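PDB 6TFX: ABC transporter substrate-binding protein from Rhizobium radiobacter, which binds the mannityl-opine mannopinic acid as the periplasmic solute-binding component of an ABC import system. Local coordinates for residues A248-L253 with D393-Q398; I255-P260 with R266-L271; R375-P380 with F415-V420; S402-E405 with Q411-N414. All blocks are in the same frame, centred on the assembly; numbering follows the deposited sequence.

Interaction 1 (A248-L253 with D393-Q398); sequences AELNLL and DYYLTQ. With N72 ((2~{R})-2-[[(3~{R},4~{R},5~{S})-3,4,5,6-tetrakis(oxidanyl)-2-oxidanylidene-hexyl]amino]pentanedioic acid), chain C.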
loop_
_atom_site.group_PDB
_atom_site.type_symbol
_atom_site.label_atom_id
_atom_site.label_comp_id
_atom_site.label_asym_id
_atom_site.label_seq_id
_atom_site.Cartn_x
_atom_site.Cartn_y
_atom_site.Cartn_z
ATOM N N ALA A 248 1.439 5.725 7.793
ATOM C CA ALA A 248 0.002 5.856 7.975
ATOM C C ALA A 248 -0.658 5.815 6.596
ATOM O O ALA A 248 -0.174 6.433 5.635
ATOM C CB ALA A 248 -0.306 7.163 8.665
ATOM N N GLU A 249 -1.752 5.047 6.484
ATOM C CA GLU A 249 -2.455 4.956 5.203
ATOM C C GLU A 249 -3.591 5.975 5.203
ATOM O O GLU A 249 -4.382 6.001 6.153
ATOM C CB GLU A 249 -3.039 3.539 5.039
ATOM C CG GLU A 249 -1.959 2.478 4.955
ATOM C CD GLU A 249 -2.573 1.108 4.761
ATOM O OE1 GLU A 249 -3.024 0.509 5.762
ATOM O OE2 GLU A 249 -2.621 0.641 3.603
ATOM N N LEU A 250 -3.651 6.834 4.178
ATOM C CA LEU A 250 -4.708 7.851 4.117
ATOM C C LEU A 250 -5.930 7.300 3.425
ATOM O O LEU A 250 -5.819 6.782 2.300
ATOM C CB LEU A 250 -4.222 9.090 3.335
ATOM C CG LEU A 250 -5.232 10.210 3.029
ATOM C CD1 LEU A 250 -5.844 10.802 4.289
ATOM C CD2 LEU A 250 -4.588 11.292 2.199
ATOM N N ASN A 251 -7.103 7.499 4.065
ATOM C CA ASN A 251 -8.391 7.091 3.524
ATOM C C ASN A 251 -9.040 8.306 2.891
ATOM O O ASN A 251 -9.075 9.369 3.523
ATOM C CB ASN A 251 -9.295 6.598 4.661
ATOM C CG ASN A 251 -8.611 5.535 5.484
ATOM O OD1 ASN A 251 -8.263 5.749 6.670
ATOM N ND2 ASN A 251 -8.360 4.403 4.862
ATOM N N LEU A 252 -9.533 8.163 1.665
ATOM C CA LEU A 252 -10.232 9.266 1.005
ATOM C C LEU A 252 -11.483 8.723 0.365
ATOM O O LEU A 252 -11.500 7.538 -0.012
ATOM C CB LEU A 252 -9.402 9.845 -0.140
ATOM C CG LEU A 252 -8.114 10.569 0.259
ATOM C CD1 LEU A 252 -6.885 9.812 -0.267
ATOM C CD2 LEU A 252 -8.121 11.980 -0.293
ATOM N N LEU A 253 -12.475 9.599 0.139
ATOM C CA LEU A 253 -13.633 9.275 -0.706
ATOM C C LEU A 253 -13.258 9.863 -2.059
ATOM O O LEU A 253 -13.218 11.099 -2.205
ATOM C CB LEU A 253 -14.902 10.000 -0.195
ATOM C CG LEU A 253 -15.434 9.505 1.124
ATOM C CD1 LEU A 253 -16.466 10.498 1.688
ATOM C CD2 LEU A 253 -16.072 8.125 0.940
ATOM N N ASP A 393 4.957 13.079 -5.582
ATOM C CA ASP A 393 4.783 12.598 -6.961
ATOM C C ASP A 393 4.089 11.239 -7.033
ATOM O O ASP A 393 3.296 11.005 -7.955
ATOM C CB ASP A 393 6.145 12.470 -7.687
ATOM C CG ASP A 393 5.959 11.910 -9.093
ATOM O OD1 ASP A 393 5.173 12.502 -9.872
ATOM O OD2 ASP A 393 6.576 10.862 -9.406
ATOM N N TYR A 394 4.376 10.338 -6.077
ATOM C CA TYR A 394 3.786 8.996 -6.158
ATOM C C TYR A 394 2.292 9.028 -5.905
ATOM O O TYR A 394 1.521 8.596 -6.766
ATOM C CB TYR A 394 4.516 8.020 -5.210
ATOM C CG TYR A 394 5.921 7.765 -5.725
ATOM C CD1 TYR A 394 6.143 6.877 -6.770
ATOM C CD2 TYR A 394 6.998 8.524 -5.273
ATOM C CE1 TYR A 394 7.414 6.694 -7.312
ATOM C CE2 TYR A 394 8.281 8.352 -5.810
ATOM C CZ TYR A 394 8.473 7.451 -6.849
ATOM O OH TYR A 394 9.704 7.256 -7.420
ATOM N N TYR A 395 1.870 9.548 -4.756
ATOM C CA TYR A 395 0.417 9.569 -4.495
ATOM C C TYR A 395 -0.291 10.415 -5.536
ATOM O O TYR A 395 -1.342 10.026 -6.044
ATOM C CB TYR A 395 0.142 10.142 -3.100
ATOM C CG TYR A 395 -0.971 9.414 -2.377
ATOM C CD1 TYR A 395 -0.710 8.261 -1.642
ATOM C CD2 TYR A 395 -2.281 9.891 -2.404
ATOM C CE1 TYR A 395 -1.722 7.606 -0.934
ATOM C CE2 TYR A 395 -3.303 9.237 -1.701
ATOM C CZ TYR A 395 -3.017 8.095 -0.966
ATOM O OH TYR A 395 -4.027 7.433 -0.283
ATOM N N LEU A 396 0.289 11.585 -5.893
ATOM C CA LEU A 396 -0.394 12.451 -6.853
ATOM C C LEU A 396 -0.544 11.797 -8.224
ATOM O O LEU A 396 -1.606 11.873 -8.836
ATOM C CB LEU A 396 0.342 13.796 -7.000
ATOM C CG LEU A 396 0.270 14.693 -5.783
ATOM C CD1 LEU A 396 1.229 15.869 -5.957
ATOM C CD2 LEU A 396 -1.185 15.220 -5.533
ATOM N N THR A 397 0.541 11.213 -8.739
ATOM C CA THR A 397 0.457 10.624 -10.073
ATOM C C THR A 397 -0.526 9.453 -10.073
ATOM O O THR A 397 -1.340 9.336 -10.990
ATOM C CB THR A 397 1.851 10.176 -10.553
ATOM O OG1 THR A 397 2.694 11.338 -10.657
ATOM C CG2 THR A 397 1.785 9.435 -11.885
ATOM N N GLN A 398 -0.414 8.566 -9.081
ATOM C CA GLN A 398 -1.235 7.344 -9.111
ATOM C C GLN A 398 -2.725 7.566 -8.891
ATOM O O GLN A 398 -3.557 6.892 -9.519
ATOM C CB GLN A 398 -0.671 6.352 -8.079
ATOM C CG GLN A 398 0.774 5.931 -8.456
ATOM C CD GLN A 398 1.326 4.912 -7.502
ATOM O OE1 GLN A 398 0.601 4.100 -6.951
ATOM N NE2 GLN A 398 2.640 4.920 -7.328
HETATM O OAB N72 C . -9.868 2.014 8.606
HETATM C CAF N72 C . -9.208 2.204 7.339
HETATM C CAG N72 C . -8.705 0.920 6.599
HETATM O OAC N72 C . -8.655 -0.204 7.418
HETATM C CAH N72 C . -7.519 1.236 5.686
HETATM O OAM N72 C . -6.812 2.413 5.791
HETATM C CAI N72 C . -6.256 0.481 5.323
HETATM O OAD N72 C . -5.829 -0.323 6.401
HETATM C CAJ N72 C . -6.341 -0.149 3.954
HETATM O OAE N72 C . -7.130 0.357 3.116
HETATM C CAK N72 C . -5.514 -1.425 3.627
HETATM N N N72 C . -4.467 -1.138 2.676
HETATM C CA N72 C . -4.452 -1.702 1.380
HETATM C C N72 C . -5.696 -2.378 0.875
HETATM O O N72 C . -6.713 -1.959 0.191
HETATM C CB N72 C . -3.772 -0.737 0.405
HETATM C CG N72 C . -4.081 -0.831 -1.090
HETATM C CD N72 C . -2.929 -0.359 -1.979
HETATM O OE1 N72 C . -1.714 -0.466 -1.614
HETATM O OE2 N72 C . -3.203 0.128 -3.099
HETATM O OXT N72 C . -5.515 -3.559 1.225
#
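The strand that lines the opine pocket of this periplasmic solute-binding protein, 240-255, receives Y395 from helix 392-400 on its other side, so that L250 meets the hydroxyl of Y395 and L252 the ring edge, while E249, next in sequence before L250, binds the ligand. The contact is slight and buried: about 109 Å² is lost between the two segments, and the nearest CA atoms, those of L250 and Y395, remain 10.2 Å apart. Only the long phenol spans that gap. Y395 OH comes within 3.2 Å of L250 O, near the plane of the ring, yet the hydrogen bond of this hydroxyl goes to A386 O on the neighbouring strand 381-386. L252 CD1 also approaches the ring at its edge, 3.9 Å from Y395 CE2, the two side chains running past each other in opposite senses. Y395 leans further on F399 of its own helix, a stacked pair of rings. On the ligand side E249 has CG beside its backbone N (chi1 -64°) and an extended chain beyond, which carries the carboxylate out to mannopinic acid. The two oxygens divide the work between an amine and a hydroxyl, a fork that would favour a positively charged amine. E249 OE1 accepts from ligand OAD at 3.0 Å, and E249 OE2 from ligand N at 2.7 Å.

Interaction 2 (I255-P260 with R266-L271); sequences INITKP and RVRQAL. With EDO (1,2-ethanediol), chain D.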
loop_
_atom_site.group_PDB
_atom_site.type_symbol
_atom_site.label_atom_id
_atom_site.label_comp_id
_atom_site.label_asym_id
_atom_site.label_seq_id
_atom_site.Cartn_x
_atom_site.Cartn_y
_atom_site.Cartn_z
ATOM N N ILE A 255 -14.336 10.629 -5.637
ATOM C CA ILE A 255 -15.663 10.774 -6.281
ATOM C C ILE A 255 -15.480 10.777 -7.789
ATOM O O ILE A 255 -14.730 11.619 -8.290
ATOM C CB ILE A 255 -16.345 12.105 -5.828
ATOM C CG1 ILE A 255 -16.540 12.161 -4.276
ATOM C CG2 ILE A 255 -17.680 12.317 -6.577
ATOM C CD1 ILE A 255 -16.844 13.679 -3.816
ATOM N N ASN A 256 -16.232 9.936 -8.513
ATOM C CA ASN A 256 -16.122 9.944 -9.970
ATOM C C ASN A 256 -16.831 11.207 -10.446
ATOM O O ASN A 256 -18.068 11.254 -10.488
ATOM C CB ASN A 256 -16.718 8.679 -10.602
ATOM C CG ASN A 256 -16.509 8.639 -12.086
ATOM O OD1 ASN A 256 -16.362 9.671 -12.741
ATOM N ND2 ASN A 256 -16.508 7.451 -12.650
ATOM N N ILE A 257 -16.025 12.227 -10.816
ATOM C CA ILE A 257 -16.551 13.545 -11.214
ATOM C C ILE A 257 -17.264 13.544 -12.568
ATOM O O ILE A 257 -17.827 14.575 -12.943
ATOM C CB ILE A 257 -15.435 14.609 -11.171
ATOM C CG1 ILE A 257 -14.380 14.332 -12.266
ATOM C CG2 ILE A 257 -14.813 14.669 -9.729
ATOM C CD1 ILE A 257 -13.334 15.447 -12.441
ATOM N N THR A 258 -17.243 12.417 -13.312
ATOM C CA THR A 258 -17.897 12.406 -14.624
ATOM C C THR A 258 -19.312 11.840 -14.541
ATOM O O THR A 258 -20.015 11.853 -15.548
ATOM C CB THR A 258 -17.067 11.574 -15.631
ATOM O OG1 THR A 258 -17.134 10.201 -15.273
ATOM C CG2 THR A 258 -15.611 12.022 -15.716
ATOM N N LYS A 259 -19.702 11.269 -13.381
ATOM C CA LYS A 259 -21.004 10.604 -13.286
ATOM C C LYS A 259 -22.021 11.426 -12.496
ATOM O O LYS A 259 -21.831 11.664 -11.298
ATOM C CB LYS A 259 -20.871 9.208 -12.623
ATOM C CG LYS A 259 -20.102 8.180 -13.443
ATOM C CD LYS A 259 -20.006 6.833 -12.704
ATOM C CE LYS A 259 -19.344 5.787 -13.567
ATOM N NZ LYS A 259 -19.159 4.493 -12.840
ATOM N N PRO A 260 -23.163 11.749 -13.112
ATOM C CA PRO A 260 -24.222 12.446 -12.365
ATOM C C PRO A 260 -24.645 11.613 -11.155
ATOM O O PRO A 260 -24.620 10.374 -11.234
ATOM C CB PRO A 260 -25.363 12.536 -13.381
ATOM C CG PRO A 260 -24.671 12.516 -14.726
ATOM C CD PRO A 260 -23.558 11.514 -14.524
ATOM N N ARG A 266 -21.371 21.460 -6.892
ATOM C CA ARG A 266 -22.164 21.765 -5.679
ATOM C C ARG A 266 -22.523 20.500 -4.908
ATOM O O ARG A 266 -22.583 20.522 -3.675
ATOM C CB ARG A 266 -23.416 22.555 -6.030
ATOM C CG ARG A 266 -23.070 23.924 -6.613
ATOM C CD ARG A 266 -24.310 24.601 -7.175
ATOM N NE ARG A 266 -24.852 23.858 -8.314
ATOM C CZ ARG A 266 -25.853 24.283 -9.072
ATOM N NH1 ARG A 266 -26.428 25.454 -8.830
ATOM N NH2 ARG A 266 -26.290 23.539 -10.081
ATOM N N VAL A 267 -22.785 19.402 -5.630
ATOM C CA VAL A 267 -23.116 18.123 -4.986
ATOM C C VAL A 267 -21.877 17.579 -4.282
ATOM O O VAL A 267 -21.973 17.056 -3.171
ATOM C CB VAL A 267 -23.739 17.112 -5.978
ATOM C CG1 VAL A 267 -24.076 15.789 -5.284
ATOM C CG2 VAL A 267 -24.989 17.704 -6.633
ATOM N N ARG A 268 -20.701 17.708 -4.924
ATOM C CA ARG A 268 -19.445 17.227 -4.315
ATOM C C ARG A 268 -19.132 18.085 -3.081
ATOM O O ARG A 268 -18.763 17.565 -2.021
ATOM C CB ARG A 268 -18.282 17.315 -5.324
ATOM C CG ARG A 268 -18.526 16.447 -6.553
ATOM C CD ARG A 268 -17.249 16.131 -7.324
ATOM N NE ARG A 268 -16.546 17.323 -7.812
ATOM C CZ ARG A 268 -16.759 17.883 -8.998
ATOM N NH1 ARG A 268 -17.762 17.467 -9.765
ATOM N NH2 ARG A 268 -16.021 18.912 -9.396
ATOM N N GLN A 269 -19.275 19.420 -3.210
ATOM C CA GLN A 269 -19.045 20.321 -2.083
ATOM C C GLN A 269 -19.994 19.985 -0.929
ATOM O O GLN A 269 -19.572 19.944 0.232
ATOM C CB GLN A 269 -19.262 21.776 -2.510
ATOM C CG GLN A 269 -18.165 22.280 -3.447
ATOM C CD GLN A 269 -18.528 23.619 -4.053
ATOM O OE1 GLN A 269 -19.710 23.955 -4.245
ATOM N NE2 GLN A 269 -17.502 24.408 -4.382
ATOM N N ALA A 270 -21.268 19.681 -1.262
ATOM C CA ALA A 270 -22.234 19.311 -0.228
ATOM C C ALA A 270 -21.727 18.076 0.534
ATOM O O ALA A 270 -21.780 18.051 1.747
ATOM C CB ALA A 270 -23.596 19.029 -0.849
ATOM N N LEU A 271 -21.208 17.065 -0.192
ATOM C CA LEU A 271 -20.700 15.857 0.476
ATOM C C LEU A 271 -19.527 16.204 1.375
ATOM O O LEU A 271 -19.492 15.769 2.527
ATOM C CB LEU A 271 -20.311 14.782 -0.559
ATOM C CG LEU A 271 -19.902 13.415 -0.012
ATOM C CD1 LEU A 271 -21.039 12.761 0.799
ATOM C CD2 LEU A 271 -19.485 12.498 -1.162
HETATM C C1 EDO D . -20.003 9.060 -17.943
HETATM O O1 EDO D . -21.055 9.852 -17.420
HETATM C C2 EDO D . -19.997 7.693 -17.231
HETATM O O2 EDO D . -19.161 6.784 -17.919
#
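I257 lies over one face of the R268 guanidinium, with CG2 3.6 Å above the plane and offset toward its rim, and the two side chains cross at a slant. I257 CG2 rests 3.7 Å from R268 NE, while I257 CB sits 3.9 Å from R268 NH1, so the branch and not the CG1 arm does the touching. A bend in the arginine at chi3 (-59°) turns the flat group back beneath the isoleucine. Its polar rim is engaged elsewhere: NH1 donates to F262 O and NH2 to N451 O. Nearer the helix, I255 meets the aliphatic part of the same arginine, its CG2 standing 3.9 Å from R268 CD. The other arm of I255 runs antiparallel to L271, and I255 CD1 reaches L271 CD2 at 3.9 Å. One turn of helix 265-272 thus offers R268 and L271 to the two isoleucines, and the 206 Å² buried between the segments comes from these four residues. The chain reverses around I257 and T258. N256 OD1 accepts from T258 N at 2.9 Å (N-H...O 159°) and from T258 OG1 at 2.7 Å, both donors reaching it from the same face of the amide. The bond from T258 N defines an Asx turn, here combined with a type I beta turn from N256 to K259, which leads the chain out of strand 240-255 toward helix 265-272.

Interaction 3 (R375-P380 with F415-V420); sequences RKDLSP and FSHCNV. With MG (magnesium ion), chain G.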
loop_
_atom_site.group_PDB
_atom_site.type_symbol
_atom_site.label_atom_id
_atom_site.label_comp_id
_atom_site.label_asym_id
_atom_site.label_seq_id
_atom_site.Cartn_x
_atom_site.Cartn_y
_atom_site.Cartn_z
ATOM N N ARG A 375 -11.739 -1.133 -10.001
ATOM C CA ARG A 375 -10.839 -0.950 -11.151
ATOM C C ARG A 375 -11.563 -1.195 -12.495
ATOM O O ARG A 375 -10.944 -1.098 -13.552
ATOM C CB ARG A 375 -9.587 -1.826 -10.988
ATOM C CG ARG A 375 -8.655 -1.221 -9.935
ATOM C CD ARG A 375 -7.510 -2.158 -9.640
ATOM N NE ARG A 375 -6.499 -1.578 -8.758
ATOM C CZ ARG A 375 -6.622 -1.477 -7.440
ATOM N NH1 ARG A 375 -7.766 -1.820 -6.845
ATOM N NH2 ARG A 375 -5.617 -0.999 -6.705
ATOM N N LYS A 376 -12.874 -1.529 -12.436
ATOM C CA LYS A 376 -13.742 -1.668 -13.602
ATOM C C LYS A 376 -14.726 -0.466 -13.625
ATOM O O LYS A 376 -15.679 -0.459 -14.424
ATOM C CB LYS A 376 -14.509 -2.996 -13.574
ATOM C CG LYS A 376 -13.635 -4.200 -13.868
ATOM C CD LYS A 376 -14.479 -5.468 -13.833
ATOM C CE LYS A 376 -13.693 -6.706 -14.193
ATOM N NZ LYS A 376 -14.475 -7.944 -13.928
ATOM N N ASP A 377 -14.506 0.534 -12.734
ATOM C CA ASP A 377 -15.295 1.773 -12.651
ATOM C C ASP A 377 -16.734 1.474 -12.232
ATOM O O ASP A 377 -17.678 2.141 -12.679
ATOM C CB ASP A 377 -15.283 2.496 -14.015
ATOM C CG ASP A 377 -14.789 3.909 -14.003
ATOM O OD1 ASP A 377 -14.612 4.470 -12.888
ATOM O OD2 ASP A 377 -14.600 4.476 -15.109
ATOM N N LEU A 378 -16.895 0.477 -11.358
ATOM C CA LEU A 378 -18.241 0.049 -10.974
ATOM C C LEU A 378 -18.832 0.795 -9.790
ATOM O O LEU A 378 -20.012 0.584 -9.497
ATOM C CB LEU A 378 -18.292 -1.470 -10.741
ATOM C CG LEU A 378 -18.037 -2.331 -11.991
ATOM C CD1 LEU A 378 -17.922 -3.795 -11.649
ATOM C CD2 LEU A 378 -19.130 -2.144 -13.052
ATOM N N SER A 379 -18.044 1.655 -9.113
ATOM C CA SER A 379 -18.600 2.396 -7.969
ATOM C C SER A 379 -18.531 3.917 -8.239
ATOM O O SER A 379 -17.467 4.397 -8.678
ATOM C CB SER A 379 -17.840 2.072 -6.682
ATOM O OG SER A 379 -18.538 2.558 -5.541
ATOM N N PRO A 380 -19.596 4.688 -7.920
ATOM C CA PRO A 380 -19.562 6.152 -8.174
ATOM C C PRO A 380 -18.642 6.909 -7.223
ATOM O O PRO A 380 -18.242 8.047 -7.504
ATOM C CB PRO A 380 -21.011 6.585 -7.956
ATOM C CG PRO A 380 -21.577 5.568 -7.015
ATOM C CD PRO A 380 -20.926 4.263 -7.427
ATOM N N PHE A 415 -9.563 6.891 -9.282
ATOM C CA PHE A 415 -10.998 6.545 -9.281
ATOM C C PHE A 415 -11.887 7.748 -9.494
ATOM O O PHE A 415 -13.047 7.580 -9.883
ATOM C CB PHE A 415 -11.377 5.910 -7.944
ATOM C CG PHE A 415 -10.602 4.639 -7.683
ATOM C CD1 PHE A 415 -10.827 3.497 -8.452
ATOM C CD2 PHE A 415 -9.652 4.583 -6.668
ATOM C CE1 PHE A 415 -10.098 2.326 -8.218
ATOM C CE2 PHE A 415 -8.950 3.400 -6.419
ATOM C CZ PHE A 415 -9.155 2.295 -7.214
ATOM N N SER A 416 -11.383 8.949 -9.186
ATOM C CA SER A 416 -12.192 10.163 -9.334
ATOM C C SER A 416 -12.242 10.651 -10.766
ATOM O O SER A 416 -13.077 11.499 -11.085
ATOM C CB SER A 416 -11.645 11.271 -8.435
ATOM O OG SER A 416 -10.343 11.632 -8.866
ATOM N N HIS A 417 -11.333 10.143 -11.635
ATOM C CA HIS A 417 -11.208 10.609 -13.021
ATOM C C HIS A 417 -10.733 12.077 -13.050
ATOM O O HIS A 417 -11.043 12.839 -13.968
ATOM C CB HIS A 417 -12.491 10.354 -13.838
ATOM C CG HIS A 417 -12.777 8.888 -13.987
ATOM N ND1 HIS A 417 -12.603 8.242 -15.195
ATOM C CD2 HIS A 417 -13.232 7.989 -13.077
ATOM C CE1 HIS A 417 -12.910 6.970 -14.975
ATOM N NE2 HIS A 417 -13.317 6.770 -13.728
ATOM N N CYS A 418 -9.931 12.443 -12.025
ATOM C CA CYS A 418 -9.358 13.783 -11.862
ATOM C C CYS A 418 -8.444 14.088 -13.072
ATOM O O CYS A 418 -7.714 13.207 -13.537
ATOM C CB CYS A 418 -8.574 13.820 -10.553
ATOM S SG CYS A 418 -7.688 15.377 -10.236
ATOM N N ASN A 419 -8.472 15.342 -13.562
ATOM C CA ASN A 419 -7.550 15.776 -14.613
ATOM C C ASN A 419 -7.049 17.215 -14.360
ATOM O O ASN A 419 -6.128 17.670 -15.048
ATOM C CB ASN A 419 -8.165 15.629 -16.010
ATOM C CG ASN A 419 -9.371 16.498 -16.300
ATOM O OD1 ASN A 419 -9.924 17.187 -15.432
ATOM N ND2 ASN A 419 -9.817 16.470 -17.542
ATOM N N VAL A 420 -7.572 17.865 -13.313
ATOM C CA VAL A 420 -7.344 19.291 -13.007
ATOM C C VAL A 420 -5.888 19.660 -12.696
ATOM O O VAL A 420 -5.504 20.833 -12.885
ATOM C CB VAL A 420 -8.291 19.799 -11.878
ATOM C CG1 VAL A 420 -7.928 19.240 -10.492
ATOM C CG2 VAL A 420 -8.398 21.331 -11.873
HETATM MG MG MG G . -9.596 16.279 -9.804
HETATM O O HOH W 1 -13.980 4.959 -10.315
#
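A histidine-carboxylate hydrogen bond joins two loops, the one entering strand 381-386 and the one carrying C418 of the magnesium site. H417 NE2 donates to D377 OD1 at 2.8 Å with an N-H...O angle of 163°, using the syn lone pair of that oxygen. Carboxylate and imidazole are nearly coplanar, their planes 16° apart, and the acceptor lies close to the ring plane. On the far side of the imidazole, H417 ND1 pairs with E405 OE2; acids at both nitrogens would be expected to favour a positively charged ring. A water adds a second polar link, lying 2.7 Å from D377 OD1 and 2.8 Å from F415 O, at the edges of both aromatic rings. The apolar part is looser. R375, extended from CG to NE, passes F415 obliquely: R375 CG lies at the ring edge, 4.2 Å from F415 CE1, while F415 CZ comes over one face of the guanidinium, whose plane stands 84° from the ring. R375 NH1 and NH2 bond to H371 ND1 and Y384 OH, tying the arginine to residues that bind the opine. At the metal, C418 and C453 are the two protein ligands, and C418 SG binds magnesium at 2.2 Å.

Interaction 4 (S402-E405 with Q411-N414); sequences SASE and QVVN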
loop_
_atom_site.group_PDB
_atom_site.type_symbol
_atom_site.label_atom_id
_atom_site.label_comp_id
_atom_site.label_asym_id
_atom_site.label_seq_id
_atom_site.Cartn_x
_atom_site.Cartn_y
_atom_site.Cartn_z
ATOM N N SER A 402 -4.435 12.332 -14.849
ATOM C CA SER A 402 -5.402 11.710 -15.770
ATOM C C SER A 402 -4.899 10.416 -16.443
ATOM O O SER A 402 -5.730 9.581 -16.842
ATOM C CB SER A 402 -5.892 12.705 -16.821
ATOM O OG SER A 402 -4.831 12.941 -17.722
ATOM N N ALA A 403 -3.578 10.229 -16.584
ATOM C CA ALA A 403 -3.067 9.002 -17.229
ATOM C C ALA A 403 -3.437 7.761 -16.368
ATOM O O ALA A 403 -3.520 6.640 -16.868
ATOM C CB ALA A 403 -1.549 9.084 -17.376
ATOM N N SER A 404 -3.645 7.988 -15.060
ATOM C CA SER A 404 -3.939 6.903 -14.140
ATOM C C SER A 404 -5.434 6.571 -14.049
ATOM O O SER A 404 -5.819 5.701 -13.276
ATOM C CB SER A 404 -3.410 7.269 -12.759
ATOM O OG SER A 404 -1.996 7.441 -12.821
ATOM N N GLU A 405 -6.270 7.302 -14.791
ATOM C CA GLU A 405 -7.734 7.180 -14.783
ATOM C C GLU A 405 -8.174 5.756 -15.063
ATOM O O GLU A 405 -7.637 5.119 -15.969
ATOM C CB GLU A 405 -8.289 8.161 -15.845
ATOM C CG GLU A 405 -9.700 7.963 -16.335
ATOM C CD GLU A 405 -10.150 9.106 -17.231
ATOM O OE1 GLU A 405 -9.277 9.835 -17.755
ATOM O OE2 GLU A 405 -11.377 9.287 -17.394
ATOM N N GLN A 411 -3.993 2.807 -16.489
ATOM C CA GLN A 411 -4.738 3.046 -15.243
ATOM C C GLN A 411 -3.981 2.648 -14.008
ATOM O O GLN A 411 -3.253 1.657 -14.020
ATOM C CB GLN A 411 -6.108 2.356 -15.239
ATOM C CG GLN A 411 -6.067 0.835 -15.123
ATOM C CD GLN A 411 -7.481 0.307 -14.956
ATOM O OE1 GLN A 411 -8.383 0.656 -15.700
ATOM N NE2 GLN A 411 -7.699 -0.527 -13.950
ATOM N N VAL A 412 -4.158 3.425 -12.921
ATOM C CA VAL A 412 -3.580 3.026 -11.652
ATOM C C VAL A 412 -4.734 3.052 -10.641
ATOM O O VAL A 412 -5.548 2.108 -10.619
ATOM C CB VAL A 412 -2.322 3.812 -11.208
ATOM C CG1 VAL A 412 -1.592 3.062 -10.095
ATOM C CG2 VAL A 412 -1.370 4.056 -12.382
ATOM N N VAL A 413 -4.845 4.156 -9.861
ATOM C CA VAL A 413 -5.905 4.232 -8.847
ATOM C C VAL A 413 -6.610 5.608 -8.876
ATOM O O VAL A 413 -7.092 6.069 -7.832
ATOM C CB VAL A 413 -5.378 3.865 -7.434
ATOM C CG1 VAL A 413 -5.200 2.352 -7.289
ATOM C CG2 VAL A 413 -4.064 4.577 -7.123
ATOM N N ASN A 414 -6.749 6.200 -10.092
ATOM C CA ASN A 414 -7.434 7.486 -10.206
ATOM C C ASN A 414 -8.911 7.165 -10.401
ATOM O O ASN A 414 -9.433 7.161 -11.528
ATOM C CB ASN A 414 -6.851 8.357 -11.317
ATOM C CG ASN A 414 -7.547 9.695 -11.487
ATOM O OD1 ASN A 414 -8.579 9.988 -10.835
ATOM N ND2 ASN A 414 -6.996 10.536 -12.391
#
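S404 O sits at the tight centre of this contact, facing the backbone of 411-414, which curls around it. V412 N donates to S404 O at 2.8 Å and almost straight, with an N-H...O angle of 172°, though the donor is tilted 32° from the carbonyl plane. N414 N adds a weak bond to S404 O at 3.4 Å, and Q411 CA makes a CA-H...O contact with the same oxygen. E405 and N414 form a single beta bridge, their CA atoms 4.6 Å apart. Side chains fill in around this core: V412 CG2 lies 3.5 Å from S404 OG, which is itself hydrogen-bonded to T397 O, and N414 CB stands 3.9 Å from S404 CB. The looser flank belongs to Q411, which is partly exposed. Q411 CB still touches E405 O at 3.2 Å, but beyond CB the extended chain leads away from 402-405, and Q411 OE1 takes a bond from G407 N. N414, with CG anti to its backbone N (chi1 179°), sends ND2 to H401 O and C418 O. One carbonyl gathering two backbone donors therefore closes the loop between 402-405 and 411-414, while the bond from N414 ND2 to C418 O ties it to the segment bearing the magnesium ligand.

Interactions 1 and 2 are the buried ones; their centres lie about 9 and 26 Å from the centre of the chain, so the first is deep and the second peripheral. Interactions 3 and 4 are partly buried. The first two both draw on strand 240-255 or the chain just after it, and their contacts across the segments are apolar or edge packing, whereas interactions 3 and 4 rely on hydrogen bonds. The helix of interaction 1 touches interaction 4 through bonds from S404 OG to T397 O and from V413 N to Q398 O. Interaction 3 meets interaction 2 by backbone bonds, N256 N to P380 O and I257 N to S416 O, linking the magnesium-site loops to the opine strand.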